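Local coordinates for F-actin-capping protein subunit alpha (PDB 7A0H) that probably caps the fast-growing barbed ends of actin filaments, blocking subunit exchange there without severing them, and forms an asymmetric homodimer, at residues Y57-F62 and K157-V162; P110-K115 and N241-F246; L173-C178 and S249-I254. One frame throughout, in Å; residues are numbered along the deposited sequence. Where two conformers were deposited one is given.

Interaction 1. Residues Y57-F62 and K157-V162; sequences YILIPF and KCASSV
Leu59 reaches Ala159 through a chi1 of -56°, which sets CG beside its own backbone N and anti to the carbonyl carbon, and a chi2 of -176° that carries one methyl onward, so that the fork of the side chain meets the strand. Both prongs touch the same atom. CD2 lies 3.9 Å from Ala159 CB and CD1 lies 4.1 Å from that CB, so the alanine methyl is straddled by the two branches. Leu59 CD1 also looks toward Lys157, 4.3 Å from Lys157 O and 4.5 Å from Lys157 CB.

The two backbones stay well apart, with Leu59 CA 7.9 Å from Ala159 CA; contact is made almost wholly by side chains, with one carbonyl, Lys157 O, at its margin, and it is small. Lys157 closes one flank. Its CB starts toward strand 58-62, the chain runs out nearly straight, and a bend at chi4 of -69° turns NZ to a weak hydrogen bond with Tyr67 OH. Tyr67 belongs to strand 66-70, the partner of strand 58-62, and it also touches Leu59, as does Ile69.

The two neighbours of Ala159 show what lies on the reverse side of the strand: Cys158, which can form a disulfide with Cys179 and is modelled in two conformers, lies by Val128, and Ser160 packs on Leu124, both in helix 112-131. The leucine therefore rests on the face turned away from that helix. This is an antiparallel hairpin, 58-62 with 66-70, laid by the side that carries Leu59 against strand 154-167, outermost within this chain in the five-stranded antiparallel sheet of the capping protein fold.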
loop_
_atom_site.group_PDB
_atom_site.type_symbol
_atom_site.label_atom_id
_atom_site.label_comp_id
_atom_site.label_asym_id
_atom_site.label_seq_id
_atom_site.Cartn_x
_atom_site.Cartn_y
_atom_site.Cartn_z
ATOM N N TYR A 57 15.758 9.942 -0.807
ATOM C CA TYR A 57 17.105 9.850 -0.271
ATOM C C TYR A 57 17.646 8.481 -0.616
ATOM O O TYR A 57 18.120 7.752 0.263
ATOM C CB TYR A 57 17.151 10.071 1.262
ATOM C CG TYR A 57 16.682 11.455 1.618
ATOM C CD1 TYR A 57 17.551 12.530 1.627
ATOM C CD2 TYR A 57 15.367 11.679 1.886
ATOM C CE1 TYR A 57 17.091 13.808 1.865
ATOM C CE2 TYR A 57 14.906 12.942 2.151
ATOM C CZ TYR A 57 15.773 13.988 2.167
ATOM O OH TYR A 57 15.306 15.224 2.414
ATOM N N ILE A 58 17.521 8.135 -1.889
ATOM C CA ILE A 58 18.022 6.888 -2.458
ATOM C C ILE A 58 19.544 6.904 -2.413
ATOM O O ILE A 58 20.193 7.892 -2.779
ATOM C CB ILE A 58 17.518 6.741 -3.913
ATOM C CG1 ILE A 58 16.032 6.338 -3.990
ATOM C CG2 ILE A 58 18.371 5.790 -4.778
ATOM C CD1 ILE A 58 15.674 5.316 -3.045
ATOM N N LEU A 59 20.111 5.750 -2.135
ATOM C CA LEU A 59 21.535 5.521 -2.214
ATOM C C LEU A 59 21.988 4.869 -3.509
ATOM O O LEU A 59 21.559 3.759 -3.820
ATOM C CB LEU A 59 21.971 4.570 -1.098
ATOM C CG LEU A 59 21.655 4.933 0.380
ATOM C CD1 LEU A 59 22.312 3.841 1.228
ATOM C CD2 LEU A 59 22.181 6.337 0.622
ATOM N N ILE A 60 23.004 5.453 -4.121
ATOM C CA ILE A 60 23.651 4.882 -5.295
ATOM C C ILE A 60 25.090 4.564 -4.935
ATOM O O ILE A 60 25.834 5.442 -4.519
ATOM C CB ILE A 60 23.586 5.814 -6.520
ATOM C CG1 ILE A 60 22.123 5.883 -6.930
ATOM C CG2 ILE A 60 24.482 5.241 -7.607
ATOM C CD1 ILE A 60 21.825 6.847 -7.991
ATOM N N PRO A 61 25.505 3.335 -5.075
ATOM C CA PRO A 61 26.877 2.974 -4.731
ATOM C C PRO A 61 27.881 3.602 -5.669
ATOM O O PRO A 61 27.677 3.682 -6.889
ATOM C CB PRO A 61 26.894 1.451 -4.939
ATOM C CG PRO A 61 25.488 1.046 -4.941
ATOM C CD PRO A 61 24.712 2.181 -5.504
ATOM N N PHE A 62 29.006 3.982 -5.086
ATOM C CA PHE A 62 30.041 4.726 -5.779
ATOM C C PHE A 62 31.368 4.077 -5.441
ATOM O O PHE A 62 31.662 3.856 -4.268
ATOM C CB PHE A 62 29.954 6.208 -5.360
ATOM C CG PHE A 62 31.032 7.027 -5.922
ATOM C CD1 PHE A 62 31.373 6.899 -7.247
ATOM C CD2 PHE A 62 31.666 7.970 -5.155
ATOM C CE1 PHE A 62 32.382 7.648 -7.779
ATOM C CE2 PHE A 62 32.666 8.727 -5.677
ATOM C CZ PHE A 62 33.022 8.570 -6.996
ATOM N N LYS A 157 22.713 -1.659 4.266
ATOM C CA LYS A 157 23.492 -0.592 3.628
ATOM C C LYS A 157 23.217 0.714 4.355
ATOM O O LYS A 157 22.042 1.098 4.497
ATOM C CB LYS A 157 23.157 -0.443 2.131
ATOM C CG LYS A 157 23.467 -1.706 1.256
ATOM C CD LYS A 157 23.093 -1.502 -0.235
ATOM C CE LYS A 157 23.633 -2.639 -1.117
ATOM N NZ LYS A 157 25.138 -2.659 -1.270
ATOM N N CYS A 158 24.296 1.389 4.798
ATOM C CA CYS A 158 24.225 2.549 5.684
ATOM C C CYS A 158 25.006 3.682 5.042
ATOM O O CYS A 158 26.062 3.471 4.427
ATOM C CB CYS A 158 24.806 2.272 7.097
ATOM S SG CYS A 158 24.614 3.690 8.311
ATOM N N ALA A 159 24.491 4.887 5.189
ATOM C CA ALA A 159 25.260 6.023 4.703
ATOM C C ALA A 159 24.843 7.249 5.490
ATOM O O ALA A 159 23.692 7.341 5.974
ATOM C CB ALA A 159 25.079 6.200 3.164
ATOM N N SER A 160 25.798 8.172 5.632
ATOM C CA SER A 160 25.551 9.438 6.303
ATOM C C SER A 160 26.410 10.503 5.631
ATOM O O SER A 160 27.536 10.216 5.198
ATOM C CB SER A 160 25.944 9.422 7.810
ATOM O OG SER A 160 27.340 8.997 7.982
ATOM N N SER A 161 25.956 11.758 5.722
ATOM C CA SER A 161 26.646 12.788 4.972
ATOM C C SER A 161 26.291 14.100 5.589
ATOM O O SER A 161 25.209 14.214 6.129
ATOM C CB SER A 161 26.181 12.771 3.472
ATOM O OG SER A 161 26.870 13.800 2.810
ATOM N N VAL A 162 27.137 15.116 5.456
ATOM C CA VAL A 162 26.711 16.458 5.842
ATOM C C VAL A 162 26.988 17.413 4.679
ATOM O O VAL A 162 28.109 17.430 4.130
ATOM C CB VAL A 162 27.389 16.979 7.143
ATOM C CG1 VAL A 162 26.769 18.315 7.488
ATOM C CG2 VAL A 162 27.103 16.062 8.454
#

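Interaction 2. Residues P110-K115 and N241-F246; sequences PDILEK and NDIENF
The first turns of two helices come together here, with Lys115 CA 7.3 Å from Ile243 CA. They begin helices 112-131 and 243-266, the pair that covers one face of the long antiparallel sheet in the capping protein fold, and each starts with an aspartate at its N-cap, Asp111 in one and Asp242 in the other.

Ile243 does most of the work. Its CB points at the other helix, and the two branches divide the target between them. Because CG2 stands anti to the backbone N (chi1, measured to CG1, is -67°), this methyl is turned to the backbone of Lys115, 3.5 Å from Lys115 O and 3.7 Å from Lys115 C. The longer branch ends in Ile243 CD1, which lies 4.0 Å from Lys115 CB. Ile112 comes in from one side, its bond to CB not aimed at Ile243 but its ethyl end swung closer; the two isoleucines cross at a slant, but the modelled separation of their CD1 methyls is too short to be trusted, and the approach of Ile112 is uncertain in detail. Of the lysine side chain only CB takes part, since the rest leads off away from Ile243.

Farther along helix 112-131, Tyr116 and Ala119 extend the surface on which Ile243 rests. Tyr116 also meets the ring of Phe246 edge-to-face, which carries the seam inward toward the sheet.

At the start of helix 243-266, Asn245 N donates to Asp242 OD1 over 2.7 Å, with an N-H...O angle of 155°.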
loop_
_atom_site.group_PDB
_atom_site.type_symbol
_atom_site.label_atom_id
_atom_site.label_comp_id
_atom_site.label_asym_id
_atom_site.label_seq_id
_atom_site.Cartn_x
_atom_site.Cartn_y
_atom_site.Cartn_z
ATOM N N PRO A 110 40.177 25.383 3.859
ATOM C CA PRO A 110 38.716 25.558 3.855
ATOM C C PRO A 110 38.266 26.770 4.673
ATOM O O PRO A 110 38.817 27.079 5.732
ATOM C CB PRO A 110 38.213 24.256 4.496
ATOM C CG PRO A 110 39.270 23.991 5.552
ATOM C CD PRO A 110 40.593 24.381 4.866
ATOM N N ASP A 111 37.264 27.474 4.142
ATOM C CA ASP A 111 36.636 28.568 4.851
ATOM C C ASP A 111 35.860 28.025 6.069
ATOM O O ASP A 111 35.785 26.820 6.314
ATOM C CB ASP A 111 35.702 29.347 3.935
ATOM C CG ASP A 111 34.466 28.556 3.548
ATOM O OD1 ASP A 111 34.557 27.355 3.196
ATOM O OD2 ASP A 111 33.366 29.134 3.708
ATOM N N ILE A 112 35.193 28.921 6.792
ATOM C CA ILE A 112 34.680 28.545 8.101
ATOM C C ILE A 112 33.463 27.615 7.967
ATOM O O ILE A 112 33.396 26.567 8.624
ATOM C CB ILE A 112 34.458 29.829 8.921
ATOM C CG1 ILE A 112 33.957 29.522 10.316
ATOM C CG2 ILE A 112 33.446 30.731 8.344
ATOM C CD1 ILE A 112 35.026 28.963 11.204
ATOM N N LEU A 113 32.570 27.882 7.025
ATOM C CA LEU A 113 31.445 26.970 6.770
ATOM C C LEU A 113 31.881 25.523 6.616
ATOM O O LEU A 113 31.294 24.599 7.182
ATOM C CB LEU A 113 30.744 27.387 5.480
ATOM C CG LEU A 113 29.567 26.518 5.054
ATOM C CD1 LEU A 113 28.469 26.615 6.133
ATOM C CD2 LEU A 113 29.083 26.972 3.729
ATOM N N GLU A 114 32.867 25.304 5.782
ATOM C CA GLU A 114 33.372 23.953 5.605
ATOM C C GLU A 114 33.879 23.407 6.932
ATOM O O GLU A 114 33.880 22.199 7.153
ATOM C CB GLU A 114 34.448 23.945 4.496
ATOM C CG GLU A 114 35.177 22.611 4.210
ATOM C CD GLU A 114 34.247 21.475 3.765
ATOM O OE1 GLU A 114 33.046 21.764 3.528
ATOM O OE2 GLU A 114 34.741 20.314 3.667
ATOM N N LYS A 115 34.351 24.262 7.820
ATOM C CA LYS A 115 34.839 23.745 9.096
ATOM C C LYS A 115 33.670 23.269 9.949
ATOM O O LYS A 115 33.715 22.185 10.548
ATOM C CB LYS A 115 35.618 24.852 9.810
ATOM C CG LYS A 115 37.039 25.120 9.325
ATOM C CD LYS A 115 37.724 26.187 10.235
ATOM C CE LYS A 115 39.116 26.599 9.735
ATOM N NZ LYS A 115 39.374 28.090 9.860
ATOM N N ASN A 241 30.645 29.814 19.680
ATOM C CA ASN A 241 31.487 29.866 18.507
ATOM C C ASN A 241 32.488 28.722 18.417
ATOM O O ASN A 241 33.250 28.672 17.454
ATOM C CB ASN A 241 32.179 31.240 18.415
ATOM C CG ASN A 241 33.176 31.530 19.537
ATOM O OD1 ASN A 241 33.468 30.712 20.423
ATOM N ND2 ASN A 241 33.710 32.739 19.489
ATOM N N ASP A 242 32.522 27.794 19.371
ATOM C CA ASP A 242 33.422 26.644 19.237
ATOM C C ASP A 242 32.771 25.634 18.293
ATOM O O ASP A 242 31.691 25.127 18.613
ATOM C CB ASP A 242 33.710 26.006 20.605
ATOM C CG ASP A 242 34.610 24.767 20.482
ATOM O OD1 ASP A 242 34.073 23.659 20.266
ATOM O OD2 ASP A 242 35.859 24.895 20.573
ATOM N N ILE A 243 33.456 25.310 17.177
ATOM C CA ILE A 243 32.848 24.601 16.051
ATOM C C ILE A 243 32.584 23.147 16.418
ATOM O O ILE A 243 31.487 22.588 16.179
ATOM C CB ILE A 243 33.712 24.754 14.774
ATOM C CG1 ILE A 243 33.668 26.233 14.330
ATOM C CG2 ILE A 243 33.222 23.814 13.625
ATOM C CD1 ILE A 243 34.648 26.609 13.231
ATOM N N GLU A 244 33.541 22.532 17.077
ATOM C CA GLU A 244 33.358 21.154 17.474
ATOM C C GLU A 244 32.251 21.000 18.503
ATOM O O GLU A 244 31.421 20.063 18.415
ATOM C CB GLU A 244 34.665 20.663 18.039
ATOM C CG GLU A 244 34.582 19.316 18.547
ATOM C CD GLU A 244 35.921 18.749 19.038
ATOM O OE1 GLU A 244 37.022 19.286 18.713
ATOM O OE2 GLU A 244 35.816 17.774 19.820
ATOM N N ASN A 245 32.178 21.904 19.466
ATOM C CA ASN A 245 31.120 21.804 20.465
ATOM C C ASN A 245 29.759 21.989 19.813
ATOM O O ASN A 245 28.766 21.389 20.235
ATOM C CB ASN A 245 31.299 22.850 21.567
ATOM C CG ASN A 245 32.471 22.557 22.531
ATOM O OD1 ASN A 245 33.060 21.466 22.528
ATOM N ND2 ASN A 245 32.820 23.583 23.353
ATOM N N PHE A 246 29.701 22.879 18.812
ATOM C CA PHE A 246 28.505 23.076 17.983
ATOM C C PHE A 246 28.018 21.749 17.373
ATOM O O PHE A 246 26.874 21.380 17.533
ATOM C CB PHE A 246 28.838 24.131 16.901
ATOM C CG PHE A 246 27.684 24.451 15.893
ATOM C CD1 PHE A 246 26.890 25.586 16.061
ATOM C CD2 PHE A 246 27.435 23.619 14.786
ATOM C CE1 PHE A 246 25.872 25.906 15.163
ATOM C CE2 PHE A 246 26.375 23.886 13.902
ATOM C CZ PHE A 246 25.615 25.061 14.049
#

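Interaction 3. Residues L173-C178 and S249-I254; sequences LFLLIC and SILSVI
Helix laid over sheet is the element here: a short length of helix 243-266 sits on strand 170-183, and Leu175 is the residue that reaches up to meet it. All the close contacts between the two segments pass through this leucine. A chi1 of -62° sets its CG beside the backbone N and anti to the carbonyl carbon, and a chi2 of 84° leaves CD2 as the outward branch, among three side chains of the helix. Leu251 CD2 is nearest, 3.8 Å from Leu175 CD2. Ile250 CG2 follows at 4.0 Å from Leu175 CD2, and Ile254 CD1, one turn on, at 4.3 Å.

The contact spans the two layers of the capping protein fold, a five-stranded antiparallel sheet with helices 112-131 and 243-266 on one face. Strand and helix segments cross at -41°, their axes 11.5 Å apart at the closest, and the gap is filled by aliphatic branches from both layers. Leu173 and Ile177, two residues before and after Leu175, face the helical layer as well; Leu173 lies against Cys120, and Ile177 against Leu124 and Tyr127, all of helix 112-131.

The three helix residues arrive differently. Ile250 and Ile254 point their CB atoms at the strand, whereas Leu251 starts off to the side and only its end bends in, its chi1 well off the staggered position. Leu251 also touches Lys123 of helix 112-131, while Ile254 lies on Trp196 of the next strand, 187-200; the backbones of Trp196 and Leu175 are hydrogen-bonded.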
loop_
_atom_site.group_PDB
_atom_site.type_symbol
_atom_site.label_atom_id
_atom_site.label_comp_id
_atom_site.label_asym_id
_atom_site.label_seq_id
_atom_site.Cartn_x
_atom_site.Cartn_y
_atom_site.Cartn_z
ATOM N N LEU A 173 23.298 23.882 7.256
ATOM C CA LEU A 173 23.852 22.549 7.269
ATOM C C LEU A 173 22.711 21.542 7.274
ATOM O O LEU A 173 21.744 21.666 8.046
ATOM C CB LEU A 173 24.750 22.367 8.466
ATOM C CG LEU A 173 26.081 23.101 8.605
ATOM C CD1 LEU A 173 26.392 22.984 10.151
ATOM C CD2 LEU A 173 27.172 22.507 7.813
ATOM N N PHE A 174 22.886 20.519 6.471
ATOM C CA PHE A 174 21.913 19.477 6.309
ATOM C C PHE A 174 22.636 18.202 6.618
ATOM O O PHE A 174 23.657 17.909 5.976
ATOM C CB PHE A 174 21.364 19.472 4.918
ATOM C CG PHE A 174 20.236 18.454 4.700
ATOM C CD1 PHE A 174 18.992 18.691 5.237
ATOM C CD2 PHE A 174 20.444 17.283 3.967
ATOM C CE1 PHE A 174 17.929 17.803 5.035
ATOM C CE2 PHE A 174 19.375 16.360 3.732
ATOM C CZ PHE A 174 18.129 16.627 4.247
ATOM N N LEU A 175 22.149 17.508 7.657
ATOM C CA LEU A 175 22.790 16.307 8.199
ATOM C C LEU A 175 21.833 15.185 7.929
ATOM O O LEU A 175 20.624 15.333 8.204
ATOM C CB LEU A 175 23.049 16.377 9.732
ATOM C CG LEU A 175 23.983 17.446 10.329
ATOM C CD1 LEU A 175 23.184 18.711 10.518
ATOM C CD2 LEU A 175 24.696 17.017 11.650
ATOM N N LEU A 176 22.377 14.054 7.499
ATOM C CA LEU A 176 21.540 12.977 6.968
ATOM C C LEU A 176 22.137 11.602 7.225
ATOM O O LEU A 176 23.344 11.334 6.962
ATOM C CB LEU A 176 21.377 13.146 5.450
ATOM C CG LEU A 176 20.568 12.105 4.619
ATOM C CD1 LEU A 176 19.104 12.136 5.017
ATOM C CD2 LEU A 176 20.722 12.475 3.079
ATOM N N ILE A 177 21.272 10.736 7.761
ATOM C CA ILE A 177 21.621 9.327 7.984
ATOM C C ILE A 177 20.647 8.429 7.187
ATOM O O ILE A 177 19.425 8.601 7.292
ATOM C CB ILE A 177 21.560 8.921 9.459
ATOM C CG1 ILE A 177 22.431 9.826 10.328
ATOM C CG2 ILE A 177 22.034 7.442 9.609
ATOM C CD1 ILE A 177 22.247 9.541 11.984
ATOM N N CYS A 178 21.213 7.410 6.573
ATOM C CA CYS A 178 20.402 6.460 5.779
ATOM C C CYS A 178 20.763 5.031 6.084
ATOM O O CYS A 178 21.967 4.649 6.065
ATOM C CB CYS A 178 20.659 6.658 4.229
ATOM S SG CYS A 178 20.461 8.294 3.685
ATOM N N SER A 249 26.643 19.383 20.058
ATOM C CA SER A 249 25.314 19.736 20.549
ATOM C C SER A 249 24.220 19.294 19.583
ATOM O O SER A 249 23.218 18.707 19.989
ATOM C CB SER A 249 25.158 21.260 20.771
ATOM O OG SER A 249 26.191 21.817 21.549
ATOM N N ILE A 250 24.403 19.577 18.290
ATOM C CA ILE A 250 23.470 19.078 17.275
ATOM C C ILE A 250 23.375 17.564 17.340
ATOM O O ILE A 250 22.286 16.990 17.426
ATOM C CB ILE A 250 23.918 19.526 15.874
ATOM C CG1 ILE A 250 23.731 21.001 15.728
ATOM C CG2 ILE A 250 23.022 18.814 14.789
ATOM C CD1 ILE A 250 24.412 21.490 14.535
ATOM N N LEU A 251 24.535 16.901 17.365
ATOM C CA LEU A 251 24.489 15.458 17.441
ATOM C C LEU A 251 23.822 14.959 18.723
ATOM O O LEU A 251 23.165 13.918 18.669
ATOM C CB LEU A 251 25.888 14.822 17.304
ATOM C CG LEU A 251 26.008 14.337 15.771
ATOM C CD1 LEU A 251 24.901 13.323 15.352
ATOM C CD2 LEU A 251 25.995 15.575 14.869
ATOM N N SER A 252 23.847 15.725 19.849
ATOM C CA SER A 252 23.180 15.191 21.065
ATOM C C SER A 252 21.665 15.192 20.907
ATOM O O SER A 252 20.982 14.265 21.353
ATOM C CB SER A 252 23.588 15.959 22.356
ATOM O OG SER A 252 22.707 15.609 23.435
ATOM N N VAL A 253 21.122 16.206 20.252
ATOM C CA VAL A 253 19.684 16.280 19.959
ATOM C C VAL A 253 19.233 15.184 18.980
ATOM O O VAL A 253 18.134 14.628 19.094
ATOM C CB VAL A 253 19.382 17.649 19.345
ATOM C CG1 VAL A 253 17.921 17.669 18.924
ATOM C CG2 VAL A 253 19.655 18.784 20.304
ATOM N N ILE A 254 20.009 14.935 17.942
ATOM C CA ILE A 254 19.727 13.821 17.046
ATOM C C ILE A 254 19.727 12.513 17.820
ATOM O O ILE A 254 18.834 11.664 17.631
ATOM C CB ILE A 254 20.747 13.803 15.880
ATOM C CG1 ILE A 254 20.441 14.940 14.894
ATOM C CG2 ILE A 254 20.706 12.502 15.142
ATOM C CD1 ILE A 254 21.637 15.257 14.035
#

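Interactions 1 and 3 lie on opposite faces of the same sheet, their centres 15 Å apart, and are joined through neighbouring strands 154-167 and 170-183: Ala159 O to Cys178 N at 2.6 Å and Ser161 N to Leu176 O at 2.9 Å are probable hydrogen bonds. Interactions 2 and 3 share helix 243-266, again with centres 15 Å apart, and meet where Phe246 CE2 packs 3.9 Å from Leu173 CD1. Interactions 1 and 2 do not touch; their centres are 24 Å apart and their nearest atoms about 7 Å, with helix 112-131 of interaction 2 leading along the chain to strand 154-167 of interaction 1.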